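Long-range contacts in response regulator receiver domain protein (CheY) (Rhodospirillum rubrum, PDB 3HEB), which probably acts as a phosphorylatable receiver domain in two-component signalling, taking a phosphoryl group on a conserved aspartate: residues Ile7-Asp12 and Asn31-Phe36; Arg18-Asn23 and Glu123-Ala128; Asp38-Leu43 and Leu69-Gly74; Ser52-Ala57 and Asn84-Arg89; Ser90-Leu95 and Gly111-Ile116. All blocks are in the same frame, centred on the assembly; numbering follows the deposited sequence.

Contact 1 (Ile7-Asp12 and Asn31-Phe36); sequences IVMIED and NEIIAF
Ile7 and Ile33 start a parallel strand pairing in which 7-10 and 33-36 run side by side, their axes 4.8 Å apart and 19° from parallel. Four backbone bonds lace them: Ile7 N to Glu32 O, Ile34 N to Ile7 O, Met9 N to Ile34 O and Phe36 N to Met9 O. A fifth, from Glu11 N to Phe36 O, is the longest at 3.1 Å. The tight side is that of Ile7, Val8, Met9 and Ile10, all buried. On one face Val8 spreads its two methyls: CG2 lies alongside Ile34 CG2 at 3.8 Å, while CG1, anti to the backbone N (chi1 178°), meets the Phe36 ring at its edge, in the ring plane, 3.8 Å from CE2. On the other face Ile7 CB touches Ile33 CG1 at 3.8 Å, and the selenomethionine Met9, extended until its bend at chi3 (66°), brings CE to Ala35 CB, also at 3.8 Å. The looser side is strand 33-36, where Ala35 is exposed and Ile33, Ile34 and Phe36 are only partly covered. Helix 14-26 closes this beta-alpha-beta unit and packs on Met9 and Ile33; helix 39-47 lies against Val8, Ile10 and Phe36, and strand 61-65 continues the sheet beyond 6-10.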
# COMPACT_ATOMS: atom_id res chain seq x y z
N ILE A 7 -2.35 14.53 4.29
CA ILE A 7 -3.14 13.70 3.39
C ILE A 7 -3.61 14.60 2.26
O ILE A 7 -4.27 15.61 2.50
CB ILE A 7 -4.36 13.11 4.11
CG1 ILE A 7 -3.89 12.19 5.24
CG2 ILE A 7 -5.23 12.36 3.12
CD1 ILE A 7 -5.00 11.65 6.09
N VAL A 8 -3.23 14.27 1.03
CA VAL A 8 -3.63 15.06 -0.13
C VAL A 8 -4.76 14.33 -0.85
O VAL A 8 -4.54 13.29 -1.45
CB VAL A 8 -2.46 15.26 -1.12
CG1 VAL A 8 -2.94 16.05 -2.32
CG2 VAL A 8 -1.31 15.99 -0.45
N MSE A 9 -5.97 14.88 -0.76
CA MSE A 9 -7.12 14.26 -1.40
C MSE A 9 -7.41 14.86 -2.78
O MSE A 9 -7.74 16.04 -2.89
CB MSE A 9 -8.35 14.38 -0.49
CG MSE A 9 -9.65 13.80 -1.07
SE MSE A 9 -11.00 13.76 0.14
CE MSE A 9 -11.25 15.50 0.41
N ILE A 10 -7.27 14.04 -3.82
CA ILE A 10 -7.53 14.47 -5.19
C ILE A 10 -8.84 13.81 -5.65
O ILE A 10 -8.87 12.68 -6.15
CB ILE A 10 -6.37 14.07 -6.13
CG1 ILE A 10 -5.04 14.62 -5.58
CG2 ILE A 10 -6.63 14.60 -7.55
CD1 ILE A 10 -3.81 14.16 -6.35
N GLU A 11 -9.94 14.53 -5.45
CA GLU A 11 -11.26 14.04 -5.79
C GLU A 11 -12.08 15.22 -6.31
O GLU A 11 -12.05 16.30 -5.73
CB GLU A 11 -11.90 13.45 -4.53
CG GLU A 11 -13.35 13.04 -4.67
CD GLU A 11 -13.54 11.88 -5.63
OE1 GLU A 11 -13.12 10.75 -5.29
OE2 GLU A 11 -14.11 12.10 -6.72
N ASP A 12 -12.81 15.01 -7.40
CA ASP A 12 -13.62 16.07 -8.01
C ASP A 12 -15.09 15.96 -7.62
O ASP A 12 -15.82 16.95 -7.70
CB ASP A 12 -13.52 16.02 -9.53
CG ASP A 12 -14.15 14.77 -10.10
OD1 ASP A 12 -13.88 13.67 -9.56
OD2 ASP A 12 -14.92 14.89 -11.08
N ASN A 31 -4.99 14.44 10.98
CA ASN A 31 -4.01 14.99 10.05
C ASN A 31 -4.58 16.03 9.08
O ASN A 31 -5.75 15.97 8.70
CB ASN A 31 -3.35 13.87 9.24
CG ASN A 31 -2.57 12.90 10.11
OD1 ASN A 31 -3.15 12.13 10.88
ND2 ASN A 31 -1.24 12.94 10.00
N GLU A 32 -3.74 16.98 8.71
CA GLU A 32 -4.13 18.02 7.77
C GLU A 32 -4.49 17.34 6.45
O GLU A 32 -3.79 16.43 6.00
CB GLU A 32 -2.97 18.99 7.54
CG GLU A 32 -1.63 18.29 7.25
CD GLU A 32 -0.76 18.09 8.50
OE1 GLU A 32 -0.07 19.06 8.90
OE2 GLU A 32 -0.75 16.97 9.08
N ILE A 33 -5.59 17.77 5.86
CA ILE A 33 -6.03 17.23 4.58
C ILE A 33 -6.19 18.40 3.64
O ILE A 33 -6.98 19.30 3.91
CB ILE A 33 -7.39 16.54 4.68
CG1 ILE A 33 -7.27 15.23 5.45
CG2 ILE A 33 -7.94 16.29 3.27
CD1 ILE A 33 -8.61 14.60 5.78
N ILE A 34 -5.42 18.40 2.56
CA ILE A 34 -5.53 19.46 1.57
C ILE A 34 -6.19 18.82 0.35
O ILE A 34 -5.68 17.85 -0.23
CB ILE A 34 -4.14 20.07 1.23
CG1 ILE A 34 -4.31 21.21 0.23
CG2 ILE A 34 -3.21 19.02 0.69
CD1 ILE A 34 -3.07 22.05 0.06
N ALA A 35 -7.36 19.35 -0.01
CA ALA A 35 -8.17 18.83 -1.11
C ALA A 35 -8.06 19.59 -2.43
O ALA A 35 -7.96 20.81 -2.46
CB ALA A 35 -9.62 18.77 -0.68
N PHE A 36 -8.09 18.84 -3.53
CA PHE A 36 -8.04 19.42 -4.86
C PHE A 36 -9.14 18.77 -5.68
O PHE A 36 -9.25 17.54 -5.69
CB PHE A 36 -6.67 19.16 -5.52
CG PHE A 36 -5.53 19.80 -4.80
CD1 PHE A 36 -5.42 21.19 -4.73
CD2 PHE A 36 -4.59 19.02 -4.14
CE1 PHE A 36 -4.39 21.79 -4.01
CE2 PHE A 36 -3.55 19.61 -3.42
CZ PHE A 36 -3.45 20.99 -3.35

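Contact 2 (Arg18-Asn23 and Glu123-Ala128); sequences RLIEKN and ENFANA
Helix segments 18-23 and 123-128 pass with their axes 9.2 Å apart at 45°, the backbones coming nearest where Asn23 CA is 6.1 Å from Ala126 CA. They belong to the first and last helices of the CheY-like receiver fold, which pack beside each other on one side of its parallel sheet. Leu19 fills the junction with both methyls. Its CG stands anti to the backbone N (chi1 170°), which carries CD2 over one face of the Phe125 ring, 3.6 Å from the centroid in a CH-pi contact offset toward the rim, while CD1 reaches Ala126 CB at 3.7 Å. Ile20 CG1 touches the ring more distantly. Beyond the pair, the ring also meets His16 edge-to-face and lies near a bound phosphate ion, probably from the crystallisation liquor. Asn23 lays its amide against Ala126, with OD1 bonded to Arg130 farther along the second helix. With an alanine in place of Asn23, Arg130 would probably lose this acceptor and a gap open beside the Ala126 methyl. The amide is steadied from its own helix: Asn23 ND2 donates to Leu19 O at 2.7 Å, on the carbonyl face opposite to that approached by Asn23 N.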
# COMPACT_ATOMS: atom_id res chain seq x y z
N ARG A 18 -16.59 14.95 0.46
CA ARG A 18 -17.07 15.24 1.80
C ARG A 18 -17.30 13.96 2.60
O ARG A 18 -17.21 13.96 3.82
CB ARG A 18 -18.35 16.09 1.74
CG ARG A 18 -18.12 17.53 1.24
CD ARG A 18 -19.43 18.32 1.17
NE ARG A 18 -19.25 19.63 0.54
CZ ARG A 18 -18.52 20.62 1.06
NH1 ARG A 18 -17.89 20.45 2.21
NH2 ARG A 18 -18.41 21.77 0.41
N LEU A 19 -17.58 12.86 1.91
CA LEU A 19 -17.77 11.58 2.59
C LEU A 19 -16.42 11.01 3.05
O LEU A 19 -16.30 10.47 4.15
CB LEU A 19 -18.45 10.57 1.66
CG LEU A 19 -18.48 9.14 2.20
CD1 LEU A 19 -19.42 9.08 3.40
CD2 LEU A 19 -18.95 8.20 1.12
N ILE A 20 -15.42 11.14 2.18
CA ILE A 20 -14.07 10.65 2.46
C ILE A 20 -13.49 11.39 3.65
O ILE A 20 -12.97 10.78 4.58
CB ILE A 20 -13.16 10.89 1.23
CG1 ILE A 20 -13.65 10.06 0.04
CG2 ILE A 20 -11.72 10.53 1.56
CD1 ILE A 20 -12.94 10.38 -1.27
N GLU A 21 -13.59 12.72 3.62
CA GLU A 21 -13.06 13.56 4.66
C GLU A 21 -13.65 13.32 6.04
O GLU A 21 -12.92 13.24 7.02
CB GLU A 21 -13.28 15.03 4.29
CG GLU A 21 -12.76 16.03 5.32
CD GLU A 21 -13.46 17.39 5.25
OE1 GLU A 21 -13.72 17.91 4.13
OE2 GLU A 21 -13.76 17.95 6.33
N LYS A 22 -14.97 13.19 6.13
CA LYS A 22 -15.57 13.00 7.44
C LYS A 22 -15.34 11.61 7.98
O LYS A 22 -15.32 11.41 9.19
CB LYS A 22 -17.07 13.30 7.41
CG LYS A 22 -17.90 12.37 6.56
CD LYS A 22 -19.37 12.81 6.55
CE LYS A 22 -19.90 13.00 7.97
NZ LYS A 22 -19.58 11.82 8.83
N ASN A 23 -15.16 10.64 7.10
CA ASN A 23 -14.93 9.30 7.59
C ASN A 23 -13.49 9.10 8.01
O ASN A 23 -13.19 8.21 8.80
CB ASN A 23 -15.38 8.28 6.55
CG ASN A 23 -16.88 8.07 6.58
OD1 ASN A 23 -17.39 7.42 7.49
ND2 ASN A 23 -17.58 8.63 5.61
N GLU A 123 -22.92 3.26 2.54
CA GLU A 123 -22.46 2.88 3.87
C GLU A 123 -21.18 2.05 3.79
O GLU A 123 -20.25 2.25 4.57
CB GLU A 123 -23.56 2.08 4.59
CG GLU A 123 -24.94 2.73 4.53
CD GLU A 123 -25.89 2.23 5.61
OE1 GLU A 123 -27.07 2.64 5.62
OE2 GLU A 123 -25.44 1.43 6.47
N ASN A 124 -21.11 1.11 2.85
CA ASN A 124 -19.90 0.31 2.71
C ASN A 124 -18.79 1.24 2.31
O ASN A 124 -17.64 1.07 2.71
CB ASN A 124 -20.08 -0.77 1.64
CG ASN A 124 -21.14 -1.78 2.01
OD1 ASN A 124 -21.44 -1.98 3.19
ND2 ASN A 124 -21.71 -2.44 1.01
N PHE A 125 -19.14 2.24 1.51
CA PHE A 125 -18.18 3.22 1.05
C PHE A 125 -17.62 4.00 2.25
O PHE A 125 -16.41 4.13 2.41
CB PHE A 125 -18.88 4.18 0.07
CG PHE A 125 -17.97 5.17 -0.59
CD1 PHE A 125 -16.59 5.16 -0.36
CD2 PHE A 125 -18.48 6.12 -1.47
CE1 PHE A 125 -15.76 6.08 -0.97
CE2 PHE A 125 -17.65 7.05 -2.09
CZ PHE A 125 -16.28 7.02 -1.84
N ALA A 126 -18.51 4.49 3.10
CA ALA A 126 -18.11 5.26 4.28
C ALA A 126 -17.27 4.41 5.23
O ALA A 126 -16.24 4.85 5.73
CB ALA A 126 -19.35 5.79 5.00
N ASN A 127 -17.72 3.18 5.47
CA ASN A 127 -17.01 2.27 6.34
C ASN A 127 -15.61 1.96 5.81
O ASN A 127 -14.65 1.87 6.58
CB ASN A 127 -17.76 0.95 6.48
CG ASN A 127 -16.84 -0.17 6.93
OD1 ASN A 127 -16.47 -0.25 8.10
ND2 ASN A 127 -16.44 -1.02 5.98
N ALA A 128 -15.49 1.79 4.50
CA ALA A 128 -14.21 1.48 3.89
C ALA A 128 -13.20 2.62 4.11
O ALA A 128 -12.02 2.36 4.34
CB ALA A 128 -14.38 1.20 2.41

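Contact 3 (Asp38-Leu43 and Leu69-Gly74); sequences DGTSAL and LPDMTG
Asp71 lays its carboxylate across the first turn of helix 39-47 and takes three hydrogen bonds there. OD1 receives Gly39 N at 3.0 Å through its syn lone pair. OD2 receives Thr40 N at 3.0 Å on the syn side and Thr40 OG1 at 2.8 Å on the anti side, both donors tilted out of the carboxylate plane, by 22° and 34°, on the same face. The hydroxyl can reach it because Thr40 OG1 sits beside its own backbone N (chi1 -67°). Next to these bonds, the selenomethionine Met72 bends at chi3 so that CE lies 3.4 Å from Thr40 N, and its SE meets Leu43 CD1 tip to tip at 3.7 Å. Gly39 leaves room for this, since a beta carbon there would collide with SE. The loop after strand 61-65, which in receiver domains follows the phosphoacceptor strand, here meets the start of helix 39-47. Asp38 is the N-cap of that helix: its OD1 accepts Ser41 N at 2.7 Å and Ser41 OG from above the carboxylate plane. Asp38 OD1 lies 3.5 Å from Asp71 OD2, a crowding of like charges that the helix N-terminus would probably ease. Farther out, Ile77 of helix 74-83 touches Leu43, Leu69 and Met72.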
# COMPACT_ATOMS: atom_id res chain seq x y z
N ASP A 38 -9.47 19.18 -8.98
CA ASP A 38 -8.99 19.03 -10.36
C ASP A 38 -7.53 18.60 -10.30
O ASP A 38 -6.84 18.90 -9.32
CB ASP A 38 -9.14 20.33 -11.15
CG ASP A 38 -8.23 21.43 -10.65
OD1 ASP A 38 -7.00 21.33 -10.85
OD2 ASP A 38 -8.74 22.40 -10.06
N GLY A 39 -7.07 17.92 -11.34
CA GLY A 39 -5.69 17.45 -11.37
C GLY A 39 -4.62 18.52 -11.53
O GLY A 39 -3.50 18.34 -11.06
N THR A 40 -4.97 19.61 -12.22
CA THR A 40 -4.04 20.71 -12.47
C THR A 40 -3.50 21.32 -11.19
O THR A 40 -2.29 21.37 -10.97
CB THR A 40 -4.74 21.83 -13.29
OG1 THR A 40 -5.04 21.34 -14.60
CG2 THR A 40 -3.85 23.06 -13.40
N SER A 41 -4.41 21.80 -10.35
CA SER A 41 -4.03 22.41 -9.09
C SER A 41 -3.33 21.39 -8.21
O SER A 41 -2.41 21.74 -7.47
CB SER A 41 -5.27 22.95 -8.38
OG SER A 41 -6.26 21.95 -8.25
N ALA A 42 -3.76 20.13 -8.30
CA ALA A 42 -3.17 19.06 -7.50
C ALA A 42 -1.70 18.87 -7.91
O ALA A 42 -0.83 18.74 -7.05
CB ALA A 42 -3.95 17.76 -7.69
N LEU A 43 -1.44 18.86 -9.21
CA LEU A 43 -0.07 18.71 -9.68
C LEU A 43 0.72 19.98 -9.34
O LEU A 43 1.92 19.92 -9.07
CB LEU A 43 -0.04 18.47 -11.20
CG LEU A 43 -0.55 17.12 -11.69
CD1 LEU A 43 -0.62 17.13 -13.21
CD2 LEU A 43 0.39 16.01 -11.22
N LEU A 69 -10.96 12.36 -13.17
CA LEU A 69 -10.90 13.80 -12.94
C LEU A 69 -11.43 14.55 -14.16
O LEU A 69 -11.42 14.01 -15.28
CB LEU A 69 -9.46 14.20 -12.64
CG LEU A 69 -8.92 13.48 -11.40
CD1 LEU A 69 -7.43 13.77 -11.23
CD2 LEU A 69 -9.72 13.91 -10.16
N PRO A 70 -11.90 15.79 -13.97
CA PRO A 70 -12.45 16.64 -15.03
C PRO A 70 -11.49 17.21 -16.07
O PRO A 70 -11.88 17.45 -17.22
CB PRO A 70 -13.16 17.74 -14.25
CG PRO A 70 -12.26 17.92 -13.09
CD PRO A 70 -11.97 16.49 -12.67
N ASP A 71 -10.24 17.45 -15.68
CA ASP A 71 -9.28 18.04 -16.59
C ASP A 71 -8.22 17.08 -17.10
O ASP A 71 -7.48 17.40 -18.04
CB ASP A 71 -8.62 19.25 -15.93
CG ASP A 71 -8.00 18.91 -14.59
OD1 ASP A 71 -8.20 17.78 -14.10
OD2 ASP A 71 -7.30 19.79 -14.03
N MSE A 72 -8.14 15.89 -16.49
CA MSE A 72 -7.17 14.88 -16.91
C MSE A 72 -7.59 13.56 -16.30
O MSE A 72 -8.71 13.42 -15.80
CB MSE A 72 -5.75 15.25 -16.43
CG MSE A 72 -5.57 15.44 -14.90
SE MSE A 72 -3.93 16.09 -14.41
CE MSE A 72 -4.09 17.74 -14.87
N THR A 73 -6.70 12.57 -16.36
CA THR A 73 -6.98 11.28 -15.75
C THR A 73 -5.97 11.12 -14.63
O THR A 73 -4.80 11.46 -14.79
CB THR A 73 -6.82 10.11 -16.73
OG1 THR A 73 -7.06 8.88 -16.02
CG2 THR A 73 -5.41 10.09 -17.33
N GLY A 74 -6.43 10.61 -13.50
CA GLY A 74 -5.54 10.42 -12.37
C GLY A 74 -4.38 9.48 -12.63
O GLY A 74 -3.36 9.54 -11.93

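Contact 4 (Ser52-Ala57 and Asn84-Arg89); sequences SGRVSA and NPHTRR
An ST turn at Ser52 and an Asx turn at Asn84 meet here, in the loops that precede strands 61-65 and 92-96 of the receiver fold. Asn84 serves both loops. Its OD1 accepts His86 N at 2.8 Å, closing the Asx turn, while ND2 donates to Ser52 O at 2.7 Å from above the carbonyl plane, with a bent N-H...O angle of 139°. Replacement of Asn84 by a leucine would probably leave Ser52 O without this donor and set the turn before His86 freer to open. The His86 imidazole has Arg54 CA over one face and Pro85 CB over the other, both offset toward the rim; Ala57 CB approaches its CD2 at 3.3 Å. Arg54 runs beside the ring, their planes 28° apart. Ser52 OG accepts Arg54 N at 3.3 Å, making the ST turn, and Arg54 NE at 2.8 Å, and is also bonded to Asp50 OD1. Gly53 has no beta carbon to strike Asn84 ND2. Ser56 CB packs on Thr87 CG2 at 3.3 Å, while Ser56 OG is bonded to Leu46 O and Thr87 OG1 to Val81 O. A single hydrogen bond crosses between the loops, and buried His86 ND1 has no partner in the model, so within this contact the imidazole is probably held mainly by packing.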
# COMPACT_ATOMS: atom_id res chain seq x y z
N SER A 52 9.28 21.12 -11.00
CA SER A 52 10.39 20.23 -10.65
C SER A 52 10.05 19.27 -9.50
O SER A 52 10.74 18.26 -9.30
CB SER A 52 11.62 21.05 -10.25
OG SER A 52 11.41 21.71 -9.02
N GLY A 53 9.01 19.59 -8.74
CA GLY A 53 8.62 18.75 -7.62
C GLY A 53 9.40 19.06 -6.36
O GLY A 53 9.19 18.45 -5.31
N ARG A 54 10.31 20.02 -6.45
CA ARG A 54 11.12 20.37 -5.30
C ARG A 54 10.32 20.81 -4.09
O ARG A 54 10.77 20.67 -2.96
CB ARG A 54 12.17 21.41 -5.69
CG ARG A 54 13.35 20.76 -6.40
CD ARG A 54 14.38 21.76 -6.86
NE ARG A 54 13.86 22.61 -7.92
CZ ARG A 54 14.61 23.38 -8.70
NH1 ARG A 54 15.93 23.40 -8.54
NH2 ARG A 54 14.04 24.11 -9.65
N VAL A 55 9.13 21.34 -4.32
CA VAL A 55 8.26 21.75 -3.22
C VAL A 55 7.91 20.55 -2.35
O VAL A 55 7.66 20.69 -1.16
CB VAL A 55 6.95 22.36 -3.75
CG1 VAL A 55 7.18 23.77 -4.24
CG2 VAL A 55 6.41 21.49 -4.87
N SER A 56 7.91 19.37 -2.97
CA SER A 56 7.58 18.13 -2.27
C SER A 56 8.76 17.48 -1.54
O SER A 56 8.55 16.59 -0.71
CB SER A 56 6.99 17.11 -3.25
OG SER A 56 5.65 17.42 -3.61
N ALA A 57 9.98 17.90 -1.86
CA ALA A 57 11.19 17.36 -1.23
C ALA A 57 11.14 17.33 0.29
O ALA A 57 10.99 18.37 0.96
CB ALA A 57 12.39 18.15 -1.69
N ASN A 84 9.12 11.17 -10.47
CA ASN A 84 9.92 12.25 -9.92
C ASN A 84 10.44 11.96 -8.51
O ASN A 84 9.68 11.59 -7.61
CB ASN A 84 9.09 13.54 -9.93
CG ASN A 84 9.70 14.64 -9.08
OD1 ASN A 84 9.71 14.56 -7.85
ND2 ASN A 84 10.20 15.68 -9.73
N PRO A 85 11.75 12.15 -8.29
CA PRO A 85 12.46 11.94 -7.03
C PRO A 85 11.85 12.47 -5.73
O PRO A 85 11.92 11.79 -4.69
CB PRO A 85 13.83 12.57 -7.30
CG PRO A 85 14.03 12.27 -8.75
CD PRO A 85 12.68 12.61 -9.34
N HIS A 86 11.28 13.67 -5.75
CA HIS A 86 10.73 14.24 -4.53
C HIS A 86 9.26 13.95 -4.23
O HIS A 86 8.68 14.56 -3.33
CB HIS A 86 10.95 15.76 -4.50
CG HIS A 86 12.33 16.18 -4.90
ND1 HIS A 86 12.66 16.54 -6.18
CD2 HIS A 86 13.48 16.26 -4.17
CE1 HIS A 86 13.95 16.83 -6.24
NE2 HIS A 86 14.46 16.67 -5.03
N THR A 87 8.66 13.01 -4.97
CA THR A 87 7.26 12.67 -4.75
C THR A 87 6.98 11.18 -4.86
O THR A 87 5.98 10.69 -4.35
CB THR A 87 6.34 13.38 -5.76
OG1 THR A 87 6.72 12.99 -7.09
CG2 THR A 87 6.42 14.88 -5.62
N ARG A 88 7.86 10.45 -5.53
CA ARG A 88 7.67 9.02 -5.72
C ARG A 88 7.60 8.19 -4.45
O ARG A 88 6.87 7.20 -4.40
CB ARG A 88 8.75 8.45 -6.64
CG ARG A 88 10.17 8.58 -6.10
CD ARG A 88 11.14 8.05 -7.13
NE ARG A 88 12.53 8.27 -6.75
CZ ARG A 88 13.56 8.08 -7.58
NH1 ARG A 88 13.34 7.66 -8.82
NH2 ARG A 88 14.79 8.34 -7.17
N ARG A 89 8.34 8.58 -3.43
CA ARG A 89 8.34 7.83 -2.18
C ARG A 89 7.02 8.00 -1.44
O ARG A 89 6.75 7.30 -0.47
CB ARG A 89 9.51 8.27 -1.30
CG ARG A 89 9.78 7.34 -0.13
CD ARG A 89 10.97 7.83 0.66
NE ARG A 89 12.22 7.70 -0.08
CZ ARG A 89 13.34 8.34 0.23
NH1 ARG A 89 13.35 9.17 1.27
NH2 ARG A 89 14.44 8.16 -0.48

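Contact 5 (Ser90-Leu95 and Gly111-Ile116); sequences SPVVIL and GANVYI
The Tyr115 ring receives Ile94 CG2 obliquely, 3.6 Å from CE1, the two side chains crossing at a slant. With chi1 at -176° Tyr115 CG points away from the backbone N, and the ring lies alongside Ile94; its OH is bonded to Thr98 O. These residues face each other across parallel strands 92-95 and 114-116, the last pair of the five-stranded receiver sheet and part of the beta-alpha-beta unit closed by helix 101-109. Ala112, just before the strand, adds its CB, 3.8 Å from Ile94 CG1; Cys107 of helix 101-109 touches all three residues. On the other face Val93 CG2 lies alongside Val114 CB, and Ile116 is met twice, by Val93 CG1 on its CD1 and by Leu95 CD1 on its CG2 at 3.7 Å. Strand 61-65 flanks the pair beyond 92-95; on the far side the second subunit shares backbone hydrogen bonds with Tyr115 and packs its Val138 on Ile116. Gly111, at positive phi, ends helix 101-109 in a Schellman motif before the chain enters the strand. The ladder runs through Ile94 N to Val114 O (2.8 Å) and Ile116 N to Ile94 O (2.7 Å), and opens at Val92 O, which accepts both Asn113 N at 2.9 Å and Val114 N at 3.2 Å.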
# COMPACT_ATOMS: atom_id res chain seq x y z
N SER A 90 6.20 8.94 -1.91
CA SER A 90 4.92 9.21 -1.30
C SER A 90 3.94 8.11 -1.66
O SER A 90 3.73 7.83 -2.85
CB SER A 90 4.35 10.54 -1.79
OG SER A 90 5.06 11.64 -1.26
N PRO A 91 3.36 7.45 -0.65
CA PRO A 91 2.40 6.38 -0.95
C PRO A 91 1.18 6.95 -1.66
O PRO A 91 0.68 8.02 -1.32
CB PRO A 91 2.06 5.81 0.44
CG PRO A 91 2.34 6.94 1.36
CD PRO A 91 3.61 7.53 0.80
N VAL A 92 0.72 6.24 -2.68
CA VAL A 92 -0.44 6.69 -3.42
C VAL A 92 -1.52 5.64 -3.32
O VAL A 92 -1.28 4.47 -3.63
CB VAL A 92 -0.10 6.92 -4.90
CG1 VAL A 92 -1.34 7.41 -5.64
CG2 VAL A 92 1.03 7.93 -5.02
N VAL A 93 -2.70 6.06 -2.88
CA VAL A 93 -3.83 5.15 -2.76
C VAL A 93 -4.86 5.55 -3.78
O VAL A 93 -5.45 6.63 -3.70
CB VAL A 93 -4.43 5.20 -1.32
CG1 VAL A 93 -5.71 4.39 -1.26
CG2 VAL A 93 -3.44 4.65 -0.31
N ILE A 94 -5.07 4.70 -4.78
CA ILE A 94 -6.05 4.98 -5.81
C ILE A 94 -7.40 4.67 -5.22
O ILE A 94 -7.61 3.61 -4.64
CB ILE A 94 -5.86 4.10 -7.05
CG1 ILE A 94 -4.48 4.34 -7.68
CG2 ILE A 94 -6.96 4.39 -8.05
CD1 ILE A 94 -4.27 5.75 -8.17
N LEU A 95 -8.32 5.61 -5.35
CA LEU A 95 -9.66 5.43 -4.83
C LEU A 95 -10.61 5.87 -5.94
O LEU A 95 -10.93 7.06 -6.10
CB LEU A 95 -9.83 6.29 -3.57
CG LEU A 95 -11.15 6.22 -2.79
CD1 LEU A 95 -11.48 4.78 -2.42
CD2 LEU A 95 -11.02 7.08 -1.53
N GLY A 111 3.01 2.22 -10.32
CA GLY A 111 3.53 2.51 -8.99
C GLY A 111 2.59 2.80 -7.83
O GLY A 111 3.05 3.17 -6.75
N ALA A 112 1.29 2.63 -8.02
CA ALA A 112 0.35 2.89 -6.94
C ALA A 112 0.63 1.93 -5.79
O ALA A 112 0.88 0.74 -6.02
CB ALA A 112 -1.08 2.71 -7.42
N ASN A 113 0.60 2.44 -4.57
CA ASN A 113 0.86 1.60 -3.39
C ASN A 113 -0.34 0.72 -3.09
O ASN A 113 -0.18 -0.43 -2.67
CB ASN A 113 1.15 2.47 -2.17
CG ASN A 113 2.46 3.23 -2.29
OD1 ASN A 113 3.50 2.83 -1.73
ND2 ASN A 113 2.43 4.33 -3.03
N VAL A 114 -1.52 1.27 -3.28
CA VAL A 114 -2.78 0.59 -3.01
C VAL A 114 -3.86 1.08 -3.96
O VAL A 114 -3.85 2.24 -4.40
CB VAL A 114 -3.25 0.86 -1.56
CG1 VAL A 114 -4.59 0.18 -1.29
CG2 VAL A 114 -2.19 0.39 -0.57
N TYR A 115 -4.79 0.19 -4.28
CA TYR A 115 -5.90 0.51 -5.16
C TYR A 115 -7.17 0.06 -4.46
O TYR A 115 -7.29 -1.09 -4.01
CB TYR A 115 -5.75 -0.21 -6.50
CG TYR A 115 -6.82 0.17 -7.50
CD1 TYR A 115 -6.50 0.88 -8.65
CD2 TYR A 115 -8.15 -0.21 -7.30
CE1 TYR A 115 -7.46 1.19 -9.59
CE2 TYR A 115 -9.12 0.11 -8.23
CZ TYR A 115 -8.77 0.81 -9.38
OH TYR A 115 -9.73 1.11 -10.33
N ILE A 116 -8.12 0.98 -4.34
CA ILE A 116 -9.39 0.69 -3.69
C ILE A 116 -10.51 1.10 -4.61
O ILE A 116 -10.60 2.26 -5.00
CB ILE A 116 -9.56 1.47 -2.38
CG1 ILE A 116 -8.46 1.08 -1.39
CG2 ILE A 116 -10.95 1.19 -1.79
CD1 ILE A 116 -8.51 1.84 -0.07

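Contacts 1 and 5 build the two flanks of one parallel sheet, their centres about 14 Å apart with strand 61-65 between them. Contact 2 touches both from one side: Ile20 CG2 is 3.6 Å from Met9 SE, and Ile20 CD1 is 3.8 Å from Leu95 CD2. Contact 3 adjoins contact 1, where Phe36 CD2 meets Ala42 CA at 3.6 Å and Asp12 CB meets Pro70 CD at 3.5 Å. Glu11 and Asp12 of contact 1 put carboxylates near Asp66, the predicted phosphorylation site, unmodified here; Glu11 also pairs with Lys118. Contact 4 lies remote from contact 2, centres about 29 Å apart, and leads directly in sequence into contact 5.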